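Local structure of tRNA (guanine(26)-N(2))-dimethyltransferase (Pyrococcus horikoshii, 2DUL) at residues L46-I50 against P70-V74; Y322-I327 against A366-I372; I341-L345 against F371-I375. The protein probably dimethylates the N2 atom of guanine 26 in a number of tRNAs, with S-adenosyl-L-methionine as the methyl donor. One frame throughout, in Å; residues are numbered along the deposited sequence.

Contact 1 and the pair formed by contacts 2 and 3 lie on opposite sides of the chain's centre, with nearest atoms about 28 Å apart, and they illustrate how chemistry follows place in a fold. Contact 1, at the N-terminal ends of two neighbouring inner strands of the methyltransferase sheet, is partly buried and rests on backbone hydrogen bonds. Contacts 2 and 3 are buried, have no hydrogen bond across them and rely on aromatic and aliphatic side chains. Both use helix 368-375 and share Phe371, whose ring meets Tyr322 in contact 2 and Leu345 in contact 3; Thr324 CG2 also packs on Ile341 CD1, 3.5 Å away, so the two form one continuous core.

Contact 1: residues L46-I50 against P70-V74; sequences LNPKI and PAEEV
The carbonyl oxygen of Lys49 is gripped by two successive backbone amides. Glu72 N donates to Lys49 O at 2.8 Å, in the carbonyl plane and on a lone pair, while Glu73 N reaches the same Lys49 O at 3.1 Å from a position tilted 21° out of that plane; the second bond is the straighter, 171° at the hydrogen. Weaker CA-H...O contacts flank this pair, from Ala71 CA to Pro48 O (3.4 Å) and from Ile50 CA to Glu73 O.

The Lys49 side chain leaves with CG anti to N (chi1 179°), which lays its CG and CD against the Glu72 carboxylate; Lys49 CD comes within 3.3 Å of Glu72 OE1. The chain then bends at chi3 and chi4, and NZ stays 5.2 Å from Glu72 OE1, too far for a salt bridge, although the opposite charges probably attract. Ile50 and Glu73 run side by side on one face of the sheet, with Ile50 CG2 beside Glu73 OE2, which is itself held by Tyr131 and Trp75. Ile50 and Glu73 form a parallel bridge that opens the pairing of strands 50-53 and 73-78, joined through helix 60-68 in the beta-alpha-beta crossover of a class I, Rossmann-like methyltransferase fold.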
ATOM      1  N   LEU A  46     -15.190  -2.433  -2.221  1.00 27.24           N
ATOM      2  CA  LEU A  46     -15.476  -1.011  -2.405  1.00 27.03           C
ATOM      3  C   LEU A  46     -16.249  -0.671  -3.674  1.00 26.77           C
ATOM      4  O   LEU A  46     -16.930   0.352  -3.729  1.00 24.67           O
ATOM      5  CB  LEU A  46     -14.174  -0.209  -2.335  1.00 28.49           C
ATOM      6  CG  LEU A  46     -13.752   0.178  -0.910  1.00 31.70           C
ATOM      7  CD1 LEU A  46     -13.984  -0.977   0.048  1.00 33.63           C
ATOM      8  CD2 LEU A  46     -12.293   0.600  -0.905  1.00 31.23           C
ATOM      9  N   ASN A  47     -16.133  -1.516  -4.693  1.00 26.09           N
ATOM     10  CA  ASN A  47     -16.873  -1.328  -5.944  1.00 26.73           C
ATOM     11  C   ASN A  47     -16.693  -0.007  -6.702  1.00 25.53           C
ATOM     12  O   ASN A  47     -17.675   0.573  -7.173  1.00 22.62           O
ATOM     13  CB  ASN A  47     -18.371  -1.520  -5.675  1.00 28.92           C
ATOM     14  CG  ASN A  47     -18.677  -2.804  -4.927  1.00 32.31           C
ATOM     15  OD1 ASN A  47     -19.705  -2.907  -4.257  1.00 35.73           O
ATOM     16  ND2 ASN A  47     -17.796  -3.792  -5.046  1.00 32.86           N
ATOM     17  N   PRO A  48     -15.451   0.488  -6.845  1.00 24.82           N
ATOM     18  CA  PRO A  48     -15.303   1.752  -7.583  1.00 25.01           C
ATOM     19  C   PRO A  48     -15.701   1.566  -9.053  1.00 24.93           C
ATOM     20  O   PRO A  48     -15.341   0.565  -9.679  1.00 25.41           O
ATOM     21  CB  PRO A  48     -13.822   2.084  -7.401  1.00 24.54           C
ATOM     22  CG  PRO A  48     -13.186   0.721  -7.328  1.00 24.61           C
ATOM     23  CD  PRO A  48     -14.140  -0.044  -6.431  1.00 25.75           C
ATOM     24  N   LYS A  49     -16.443   2.524  -9.600  1.00 23.73           N
ATOM     25  CA  LYS A  49     -16.912   2.438 -10.984  1.00 25.40           C
ATOM     26  C   LYS A  49     -15.886   2.794 -12.065  1.00 24.44           C
ATOM     27  O   LYS A  49     -15.701   2.040 -13.025  1.00 22.63           O
ATOM     28  CB  LYS A  49     -18.159   3.314 -11.158  1.00 29.77           C
ATOM     29  CG  LYS A  49     -18.740   3.324 -12.565  1.00 35.11           C
ATOM     30  CD  LYS A  49     -20.125   3.975 -12.600  1.00 40.02           C
ATOM     31  CE  LYS A  49     -20.080   5.458 -12.254  1.00 40.92           C
ATOM     32  NZ  LYS A  49     -19.377   6.243 -13.303  1.00 44.47           N
ATOM     33  N   ILE A  50     -15.236   3.946 -11.913  1.00 21.32           N
ATOM     34  CA  ILE A  50     -14.241   4.411 -12.877  1.00 20.13           C
ATOM     35  C   ILE A  50     -12.851   4.266 -12.262  1.00 20.56           C
ATOM     36  O   ILE A  50     -12.532   4.919 -11.268  1.00 17.81           O
ATOM     37  CB  ILE A  50     -14.493   5.884 -13.237  1.00 21.08           C
ATOM     38  CG1 ILE A  50     -15.965   6.080 -13.605  1.00 22.63           C
ATOM     39  CG2 ILE A  50     -13.610   6.301 -14.402  1.00 20.91           C
ATOM     40  CD1 ILE A  50     -16.350   7.531 -13.847  1.00 24.79           C
ATOM     41  N   PRO A  70     -16.156  -5.115 -10.104  1.00 25.03           N
ATOM     42  CA  PRO A  70     -17.340  -4.383 -10.566  1.00 24.46           C
ATOM     43  C   PRO A  70     -17.017  -3.095 -11.330  1.00 24.80           C
ATOM     44  O   PRO A  70     -17.924  -2.338 -11.686  1.00 22.91           O
ATOM     45  CB  PRO A  70     -18.097  -4.095  -9.264  1.00 25.65           C
ATOM     46  CG  PRO A  70     -17.650  -5.199  -8.349  1.00 26.45           C
ATOM     47  CD  PRO A  70     -16.173  -5.250  -8.638  1.00 24.46           C
ATOM     48  N   ALA A  71     -15.735  -2.839 -11.576  1.00 23.95           N
ATOM     49  CA  ALA A  71     -15.345  -1.631 -12.303  1.00 23.77           C
ATOM     50  C   ALA A  71     -16.075  -1.600 -13.645  1.00 25.32           C
ATOM     51  O   ALA A  71     -16.148  -2.613 -14.339  1.00 25.35           O
ATOM     52  CB  ALA A  71     -13.824  -1.607 -12.520  1.00 25.30           C
ATOM     53  N   GLU A  72     -16.618  -0.440 -14.004  1.00 24.79           N
ATOM     54  CA  GLU A  72     -17.357  -0.282 -15.256  1.00 25.39           C
ATOM     55  C   GLU A  72     -16.533   0.357 -16.368  1.00 24.16           C
ATOM     56  O   GLU A  72     -16.705   0.039 -17.546  1.00 23.85           O
ATOM     57  CB  GLU A  72     -18.614   0.556 -15.006  1.00 28.05           C
ATOM     58  CG  GLU A  72     -19.701  -0.195 -14.251  1.00 34.09           C
ATOM     59  CD  GLU A  72     -20.841   0.699 -13.792  1.00 36.69           C
ATOM     60  OE1 GLU A  72     -21.257   1.590 -14.562  1.00 38.61           O
ATOM     61  OE2 GLU A  72     -21.332   0.499 -12.661  1.00 39.84           O
ATOM     62  N   GLU A  73     -15.643   1.268 -15.991  1.00 22.99           N
ATOM     63  CA  GLU A  73     -14.790   1.955 -16.949  1.00 22.59           C
ATOM     64  C   GLU A  73     -13.362   1.820 -16.443  1.00 23.87           C
ATOM     65  O   GLU A  73     -13.037   2.282 -15.345  1.00 22.14           O
ATOM     66  CB  GLU A  73     -15.178   3.433 -17.043  1.00 24.73           C
ATOM     67  CG  GLU A  73     -14.503   4.178 -18.185  1.00 24.57           C
ATOM     68  CD  GLU A  73     -14.958   5.625 -18.293  1.00 28.71           C
ATOM     69  OE1 GLU A  73     -16.161   5.868 -18.546  1.00 30.65           O
ATOM     70  OE2 GLU A  73     -14.112   6.523 -18.125  1.00 25.39           O
ATOM     71  N   VAL A  74     -12.517   1.173 -17.238  1.00 21.81           N
ATOM     72  CA  VAL A  74     -11.131   0.948 -16.847  1.00 19.85           C
ATOM     73  C   VAL A  74     -10.154   1.598 -17.811  1.00 18.44           C
ATOM     74  O   VAL A  74     -10.192   1.341 -19.014  1.00 17.75           O
ATOM     75  CB  VAL A  74     -10.815  -0.567 -16.780  1.00 20.89           C
ATOM     76  CG1 VAL A  74      -9.398  -0.785 -16.249  1.00 18.48           C
ATOM     77  CG2 VAL A  74     -11.846  -1.276 -15.902  1.00 20.79           C
TER

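Contact 2: residues Y322-I327 against A366-I372; sequences YDTHAI and APYEVFI
Three rings, those of Tyr322, Tyr368 and Phe371, form an aromatic cluster in which Tyr322 meets the other two in different ways. Tyr322 presents its CB to one face of Phe371: the carbon lies 3.6 Å from the Phe371 ring centroid and 19° off the normal, a CH-pi contact displaced toward the CE2 rim. Beyond CB the two side chains slide past each other in opposite directions, and their ring planes, 35° apart, meet obliquely. Phe371 reaches this position because its CG is anti to the backbone N (chi1 -176°), which sends the ring off the helix toward the 322-327 segment. Tyr368 instead turns an edge toward the face of Tyr322 in an offset edge-to-face pair, with CD1 of Tyr368 3.7 Å from CE1 of Tyr322.

Aliphatic packing extends the cluster. Ile327 sets CD1 4.0 Å from Phe371 CE2, while its other branch, CG2, meets Ile372 CD1 at 3.5 Å.

Polar atoms contribute little across the interface. Ala366 O lies at the Tyr322 ring edge, near its plane. Thr324 OG1 stands at the edge of Phe371, 3.7 Å from CZ, buried without a hydrogen-bonding partner in the model. Within 322-327, Asp323 is the N-cap of helix 324-331: Ala326 N donates to its OD1 at 2.9 Å, nearly straight. The hydroxyl of Tyr368 is taken up by Thr256 O.

Phe259 meets the Tyr322 ring as well, and Leu331 touches Tyr368. Phe371 also packs on Ile362 and on helix 338-347, so the cluster lies where the edge strand 322-323 runs into helix 324-331, joining both to the start of the C-terminal helix 368-375 beside the small antiparallel sheet.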
ATOM      1  N   TYR A 322       7.473  -4.642  19.218  1.00 20.32           N
ATOM      2  CA  TYR A 322       8.733  -5.001  19.850  1.00 20.79           C
ATOM      3  C   TYR A 322       9.269  -6.252  19.169  1.00 21.19           C
ATOM      4  O   TYR A 322       8.580  -7.265  19.088  1.00 19.77           O
ATOM      5  CB  TYR A 322       8.528  -5.257  21.350  1.00 20.82           C
ATOM      6  CG  TYR A 322       8.013  -4.045  22.104  1.00 21.13           C
ATOM      7  CD1 TYR A 322       8.728  -2.848  22.107  1.00 22.01           C
ATOM      8  CD2 TYR A 322       6.795  -4.085  22.783  1.00 22.92           C
ATOM      9  CE1 TYR A 322       8.240  -1.716  22.764  1.00 20.66           C
ATOM     10  CE2 TYR A 322       6.300  -2.958  23.444  1.00 23.85           C
ATOM     11  CZ  TYR A 322       7.027  -1.779  23.428  1.00 21.83           C
ATOM     12  OH  TYR A 322       6.537  -0.657  24.067  1.00 22.20           O
ATOM     13  N   ASP A 323      10.494  -6.168  18.663  1.00 21.85           N
ATOM     14  CA  ASP A 323      11.119  -7.301  17.988  1.00 23.99           C
ATOM     15  C   ASP A 323      11.925  -8.074  19.029  1.00 23.98           C
ATOM     16  O   ASP A 323      12.959  -7.606  19.494  1.00 22.86           O
ATOM     17  CB  ASP A 323      12.027  -6.799  16.867  1.00 24.99           C
ATOM     18  CG  ASP A 323      12.527  -7.921  15.975  1.00 29.82           C
ATOM     19  OD1 ASP A 323      13.349  -8.739  16.446  1.00 28.31           O
ATOM     20  OD2 ASP A 323      12.084  -7.986  14.806  1.00 31.53           O
ATOM     21  N   THR A 324      11.434  -9.253  19.399  1.00 26.07           N
ATOM     22  CA  THR A 324      12.088 -10.079  20.410  1.00 28.46           C
ATOM     23  C   THR A 324      13.560 -10.354  20.113  1.00 28.57           C
ATOM     24  O   THR A 324      14.398 -10.334  21.013  1.00 28.99           O
ATOM     25  CB  THR A 324      11.361 -11.430  20.577  1.00 29.19           C
ATOM     26  OG1 THR A 324       9.969 -11.196  20.833  1.00 31.52           O
ATOM     27  CG2 THR A 324      11.949 -12.200  21.749  1.00 30.29           C
ATOM     28  N   HIS A 325      13.873 -10.610  18.851  1.00 30.15           N
ATOM     29  CA  HIS A 325      15.250 -10.891  18.472  1.00 31.30           C
ATOM     30  C   HIS A 325      16.146  -9.660  18.616  1.00 29.28           C
ATOM     31  O   HIS A 325      17.152  -9.695  19.326  1.00 28.01           O
ATOM     32  CB  HIS A 325      15.299 -11.415  17.035  1.00 35.54           C
ATOM     33  CG  HIS A 325      16.665 -11.839  16.600  1.00 41.94           C
ATOM     34  ND1 HIS A 325      17.643 -10.941  16.231  1.00 45.09           N
ATOM     35  CD2 HIS A 325      17.232 -13.066  16.520  1.00 44.67           C
ATOM     36  CE1 HIS A 325      18.754 -11.596  15.942  1.00 45.24           C
ATOM     37  NE2 HIS A 325      18.531 -12.887  16.110  1.00 45.40           N
ATOM     38  N   ALA A 326      15.773  -8.570  17.955  1.00 27.81           N
ATOM     39  CA  ALA A 326      16.560  -7.340  18.011  1.00 26.73           C
ATOM     40  C   ALA A 326      16.729  -6.811  19.436  1.00 25.99           C
ATOM     41  O   ALA A 326      17.818  -6.383  19.816  1.00 24.79           O
ATOM     42  CB  ALA A 326      15.922  -6.269  17.125  1.00 25.99           C
ATOM     43  N   ILE A 327      15.655  -6.835  20.221  1.00 24.98           N
ATOM     44  CA  ILE A 327      15.726  -6.347  21.592  1.00 24.88           C
ATOM     45  C   ILE A 327      16.674  -7.219  22.405  1.00 25.10           C
ATOM     46  O   ILE A 327      17.410  -6.722  23.258  1.00 24.86           O
ATOM     47  CB  ILE A 327      14.331  -6.316  22.256  1.00 26.00           C
ATOM     48  CG1 ILE A 327      13.469  -5.244  21.578  1.00 27.74           C
ATOM     49  CG2 ILE A 327      14.465  -6.025  23.746  1.00 26.27           C
ATOM     50  CD1 ILE A 327      12.065  -5.099  22.152  1.00 27.36           C
ATOM     51  N   ALA A 366       0.984  -3.811  25.895  1.00 23.25           N
ATOM     52  CA  ALA A 366       1.852  -3.791  27.069  1.00 22.56           C
ATOM     53  C   ALA A 366       2.973  -2.759  27.018  1.00 23.26           C
ATOM     54  O   ALA A 366       3.516  -2.470  25.957  1.00 22.11           O
ATOM     55  CB  ALA A 366       2.452  -5.177  27.294  1.00 22.71           C
ATOM     56  N   PRO A 367       3.321  -2.181  28.178  1.00 22.26           N
ATOM     57  CA  PRO A 367       4.394  -1.185  28.246  1.00 23.69           C
ATOM     58  C   PRO A 367       5.710  -1.907  27.958  1.00 21.95           C
ATOM     59  O   PRO A 367       5.820  -3.110  28.187  1.00 22.98           O
ATOM     60  CB  PRO A 367       4.328  -0.694  29.693  1.00 23.08           C
ATOM     61  CG  PRO A 367       2.891  -0.934  30.080  1.00 24.56           C
ATOM     62  CD  PRO A 367       2.614  -2.278  29.467  1.00 23.35           C
ATOM     63  N   TYR A 368       6.695  -1.177  27.456  1.00 23.05           N
ATOM     64  CA  TYR A 368       8.002  -1.751  27.152  1.00 22.43           C
ATOM     65  C   TYR A 368       8.585  -2.571  28.309  1.00 22.21           C
ATOM     66  O   TYR A 368       9.054  -3.692  28.113  1.00 23.16           O
ATOM     67  CB  TYR A 368       8.982  -0.634  26.787  1.00 22.18           C
ATOM     68  CG  TYR A 368      10.412  -1.107  26.628  1.00 24.39           C
ATOM     69  CD1 TYR A 368      10.832  -1.756  25.466  1.00 24.62           C
ATOM     70  CD2 TYR A 368      11.341  -0.917  27.651  1.00 25.39           C
ATOM     71  CE1 TYR A 368      12.154  -2.206  25.325  1.00 25.85           C
ATOM     72  CE2 TYR A 368      12.659  -1.361  27.527  1.00 25.90           C
ATOM     73  CZ  TYR A 368      13.059  -2.004  26.366  1.00 26.22           C
ATOM     74  OH  TYR A 368      14.355  -2.452  26.260  1.00 25.97           O
ATOM     75  N   GLU A 369       8.567  -2.011  29.514  1.00 23.43           N
ATOM     76  CA  GLU A 369       9.121  -2.709  30.669  1.00 24.24           C
ATOM     77  C   GLU A 369       8.416  -4.022  30.964  1.00 22.68           C
ATOM     78  O   GLU A 369       9.051  -4.987  31.390  1.00 23.21           O
ATOM     79  CB  GLU A 369       9.087  -1.814  31.907  1.00 24.94           C
ATOM     80  CG  GLU A 369       9.947  -0.561  31.803  1.00 29.39           C
ATOM     81  CD  GLU A 369      11.413  -0.851  31.493  1.00 31.74           C
ATOM     82  OE1 GLU A 369      11.920  -1.935  31.863  1.00 30.59           O
ATOM     83  OE2 GLU A 369      12.067   0.028  30.893  1.00 34.57           O
ATOM     84  N   VAL A 370       7.106  -4.068  30.750  1.00 22.30           N
ATOM     85  CA  VAL A 370       6.368  -5.304  30.987  1.00 22.71           C
ATOM     86  C   VAL A 370       6.777  -6.327  29.928  1.00 23.10           C
ATOM     87  O   VAL A 370       6.912  -7.512  30.220  1.00 23.68           O
ATOM     88  CB  VAL A 370       4.847  -5.081  30.910  1.00 21.55           C
ATOM     89  CG1 VAL A 370       4.123  -6.422  30.898  1.00 22.68           C
ATOM     90  CG2 VAL A 370       4.389  -4.250  32.100  1.00 23.68           C
ATOM     91  N   PHE A 371       6.972  -5.862  28.697  1.00 21.75           N
ATOM     92  CA  PHE A 371       7.377  -6.755  27.615  1.00 22.98           C
ATOM     93  C   PHE A 371       8.728  -7.393  27.936  1.00 21.82           C
ATOM     94  O   PHE A 371       8.897  -8.603  27.805  1.00 22.87           O
ATOM     95  CB  PHE A 371       7.488  -5.986  26.292  1.00 21.89           C
ATOM     96  CG  PHE A 371       7.816  -6.859  25.109  1.00 22.06           C
ATOM     97  CD1 PHE A 371       6.824  -7.612  24.488  1.00 20.14           C
ATOM     98  CD2 PHE A 371       9.122  -6.937  24.625  1.00 22.35           C
ATOM     99  CE1 PHE A 371       7.123  -8.434  23.397  1.00 21.57           C
ATOM    100  CE2 PHE A 371       9.437  -7.756  23.534  1.00 20.84           C
ATOM    101  CZ  PHE A 371       8.437  -8.505  22.919  1.00 20.93           C
ATOM    102  N   ILE A 372       9.682  -6.566  28.357  1.00 23.79           N
ATOM    103  CA  ILE A 372      11.027  -7.034  28.684  1.00 25.40           C
ATOM    104  C   ILE A 372      11.016  -8.069  29.802  1.00 26.50           C
ATOM    105  O   ILE A 372      11.704  -9.093  29.726  1.00 25.92           O
ATOM    106  CB  ILE A 372      11.942  -5.859  29.101  1.00 27.26           C
ATOM    107  CG1 ILE A 372      12.071  -4.867  27.945  1.00 28.46           C
ATOM    108  CG2 ILE A 372      13.315  -6.379  29.512  1.00 29.93           C
ATOM    109  CD1 ILE A 372      12.545  -5.487  26.652  1.00 30.52           C
TER

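Contact 3: residues I341-L345 against F371-I375; sequences IISAL and FIETI
Ile341 and Ile375 mark the closest backbone approach of two helical segments, with their CA atoms 6.0 Å apart. The axes of 341-345 and 371-375 come within 10.0 Å and run at 124° to each other, steeply crossed and closer to antiparallel than parallel.

At this approach Ile341 sends its CD1 onto CG2 of Ile375, and the 3.4 Å between them is tighter than usual van der Waals contact. Ile375 holds CG1 between its N and carbonyl carbon (chi1 65°), leaving CG2 to meet Ile341. The other branch of Ile341, CG2, crosses to Phe371 CE1 at 3.9 Å. Leu345 divides its methyls: CD1 meets the edge of the Phe371 ring, 4.0 Å from CD1 of that ring, while CD2 comes near Thr374 OG1.

One turn from Ile341, the small Ala344 lets Thr374 approach, with CB of Ala344 and CG2 of Thr374 3.6 Å apart. The hydroxyl of Thr374 turns from this methyl contact to bond Val370 O, in its own helix, and Gln348 NE2. With its polar group served there, Thr374 can join a buried interface: between 341-345 and 371-375 the contact is apolar fit, while the bond to Gln348, just beyond helix 338-347, adds a polar tie at its margin.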
ATOM      1  N   ILE A 341       5.780 -15.840  24.370  1.00 28.25           N
ATOM      2  CA  ILE A 341       5.648 -14.466  24.829  1.00 25.87           C
ATOM      3  C   ILE A 341       4.232 -13.945  24.621  1.00 24.71           C
ATOM      4  O   ILE A 341       3.665 -13.301  25.506  1.00 24.38           O
ATOM      5  CB  ILE A 341       6.650 -13.551  24.096  1.00 25.47           C
ATOM      6  CG1 ILE A 341       8.078 -14.017  24.396  1.00 24.16           C
ATOM      7  CG2 ILE A 341       6.467 -12.109  24.542  1.00 23.75           C
ATOM      8  CD1 ILE A 341       9.141 -13.371  23.526  1.00 26.69           C
ATOM      9  N   ILE A 342       3.662 -14.220  23.454  1.00 24.04           N
ATOM     10  CA  ILE A 342       2.307 -13.770  23.168  1.00 26.16           C
ATOM     11  C   ILE A 342       1.340 -14.389  24.171  1.00 26.50           C
ATOM     12  O   ILE A 342       0.473 -13.702  24.718  1.00 27.27           O
ATOM     13  CB  ILE A 342       1.874 -14.149  21.729  1.00 26.06           C
ATOM     14  CG1 ILE A 342       2.697 -13.351  20.714  1.00 25.69           C
ATOM     15  CG2 ILE A 342       0.380 -13.870  21.541  1.00 25.29           C
ATOM     16  CD1 ILE A 342       2.366 -13.657  19.267  1.00 28.00           C
ATOM     17  N   SER A 343       1.490 -15.688  24.415  1.00 27.41           N
ATOM     18  CA  SER A 343       0.622 -16.378  25.368  1.00 29.11           C
ATOM     19  C   SER A 343       0.756 -15.762  26.756  1.00 28.32           C
ATOM     20  O   SER A 343      -0.243 -15.519  27.438  1.00 27.63           O
ATOM     21  CB  SER A 343       0.966 -17.871  25.431  1.00 30.49           C
ATOM     22  OG  SER A 343       0.674 -18.509  24.200  1.00 34.74           O
ATOM     23  N   ALA A 344       1.993 -15.502  27.164  1.00 26.63           N
ATOM     24  CA  ALA A 344       2.255 -14.911  28.471  1.00 26.24           C
ATOM     25  C   ALA A 344       1.636 -13.519  28.602  1.00 26.17           C
ATOM     26  O   ALA A 344       1.061 -13.185  29.636  1.00 24.79           O
ATOM     27  CB  ALA A 344       3.759 -14.841  28.716  1.00 28.25           C
ATOM     28  N   LEU A 345       1.755 -12.707  27.555  1.00 25.58           N
ATOM     29  CA  LEU A 345       1.196 -11.358  27.577  1.00 23.98           C
ATOM     30  C   LEU A 345      -0.326 -11.389  27.703  1.00 25.03           C
ATOM     31  O   LEU A 345      -0.912 -10.629  28.474  1.00 24.32           O
ATOM     32  CB  LEU A 345       1.599 -10.597  26.312  1.00 22.23           C
ATOM     33  CG  LEU A 345       3.066 -10.142  26.276  1.00 23.18           C
ATOM     34  CD1 LEU A 345       3.417  -9.607  24.892  1.00 22.24           C
ATOM     35  CD2 LEU A 345       3.289  -9.072  27.342  1.00 22.98           C
ATOM     36  N   PHE A 371       6.972  -5.862  28.697  1.00 21.75           N
ATOM     37  CA  PHE A 371       7.377  -6.755  27.615  1.00 22.98           C
ATOM     38  C   PHE A 371       8.728  -7.393  27.936  1.00 21.82           C
ATOM     39  O   PHE A 371       8.897  -8.603  27.805  1.00 22.87           O
ATOM     40  CB  PHE A 371       7.488  -5.986  26.292  1.00 21.89           C
ATOM     41  CG  PHE A 371       7.816  -6.859  25.109  1.00 22.06           C
ATOM     42  CD1 PHE A 371       6.824  -7.612  24.488  1.00 20.14           C
ATOM     43  CD2 PHE A 371       9.122  -6.937  24.625  1.00 22.35           C
ATOM     44  CE1 PHE A 371       7.123  -8.434  23.397  1.00 21.57           C
ATOM     45  CE2 PHE A 371       9.437  -7.756  23.534  1.00 20.84           C
ATOM     46  CZ  PHE A 371       8.437  -8.505  22.919  1.00 20.93           C
ATOM     47  N   ILE A 372       9.682  -6.566  28.357  1.00 23.79           N
ATOM     48  CA  ILE A 372      11.027  -7.034  28.684  1.00 25.40           C
ATOM     49  C   ILE A 372      11.016  -8.069  29.802  1.00 26.50           C
ATOM     50  O   ILE A 372      11.704  -9.093  29.726  1.00 25.92           O
ATOM     51  CB  ILE A 372      11.942  -5.859  29.101  1.00 27.26           C
ATOM     52  CG1 ILE A 372      12.071  -4.867  27.945  1.00 28.46           C
ATOM     53  CG2 ILE A 372      13.315  -6.379  29.512  1.00 29.93           C
ATOM     54  CD1 ILE A 372      12.545  -5.487  26.652  1.00 30.52           C
ATOM     55  N   GLU A 373      10.240  -7.803  30.845  1.00 25.37           N
ATOM     56  CA  GLU A 373      10.159  -8.732  31.959  1.00 27.66           C
ATOM     57  C   GLU A 373       9.556 -10.046  31.478  1.00 27.26           C
ATOM     58  O   GLU A 373       9.898 -11.113  31.977  1.00 27.61           O
ATOM     59  CB  GLU A 373       9.306  -8.143  33.089  1.00 29.80           C
ATOM     60  CG  GLU A 373       9.267  -9.014  34.343  1.00 34.41           C
ATOM     61  CD  GLU A 373       8.588  -8.325  35.519  1.00 39.15           C
ATOM     62  OE1 GLU A 373       7.367  -8.068  35.439  1.00 41.79           O
ATOM     63  OE2 GLU A 373       9.281  -8.040  36.522  1.00 39.68           O
ATOM     64  N   THR A 374       8.667  -9.964  30.494  1.00 27.05           N
ATOM     65  CA  THR A 374       8.017 -11.155  29.956  1.00 26.22           C
ATOM     66  C   THR A 374       8.896 -11.969  29.002  1.00 26.31           C
ATOM     67  O   THR A 374       8.793 -13.192  28.962  1.00 26.39           O
ATOM     68  CB  THR A 374       6.725 -10.787  29.211  1.00 27.23           C
ATOM     69  OG1 THR A 374       5.854 -10.064  30.090  1.00 26.84           O
ATOM     70  CG2 THR A 374       6.021 -12.046  28.719  1.00 25.22           C
ATOM     71  N   ILE A 375       9.749 -11.304  28.228  1.00 25.59           N
ATOM     72  CA  ILE A 375      10.595 -12.038  27.284  1.00 27.64           C
ATOM     73  C   ILE A 375      11.841 -12.632  27.931  1.00 30.49           C
ATOM     74  O   ILE A 375      12.426 -13.575  27.396  1.00 29.76           O
ATOM     75  CB  ILE A 375      11.041 -11.154  26.091  1.00 26.06           C
ATOM     76  CG1 ILE A 375      11.951 -10.024  26.577  1.00 25.69           C
ATOM     77  CG2 ILE A 375       9.821 -10.602  25.371  1.00 25.13           C
ATOM     78  CD1 ILE A 375      12.415  -9.097  25.462  1.00 24.18           C
TER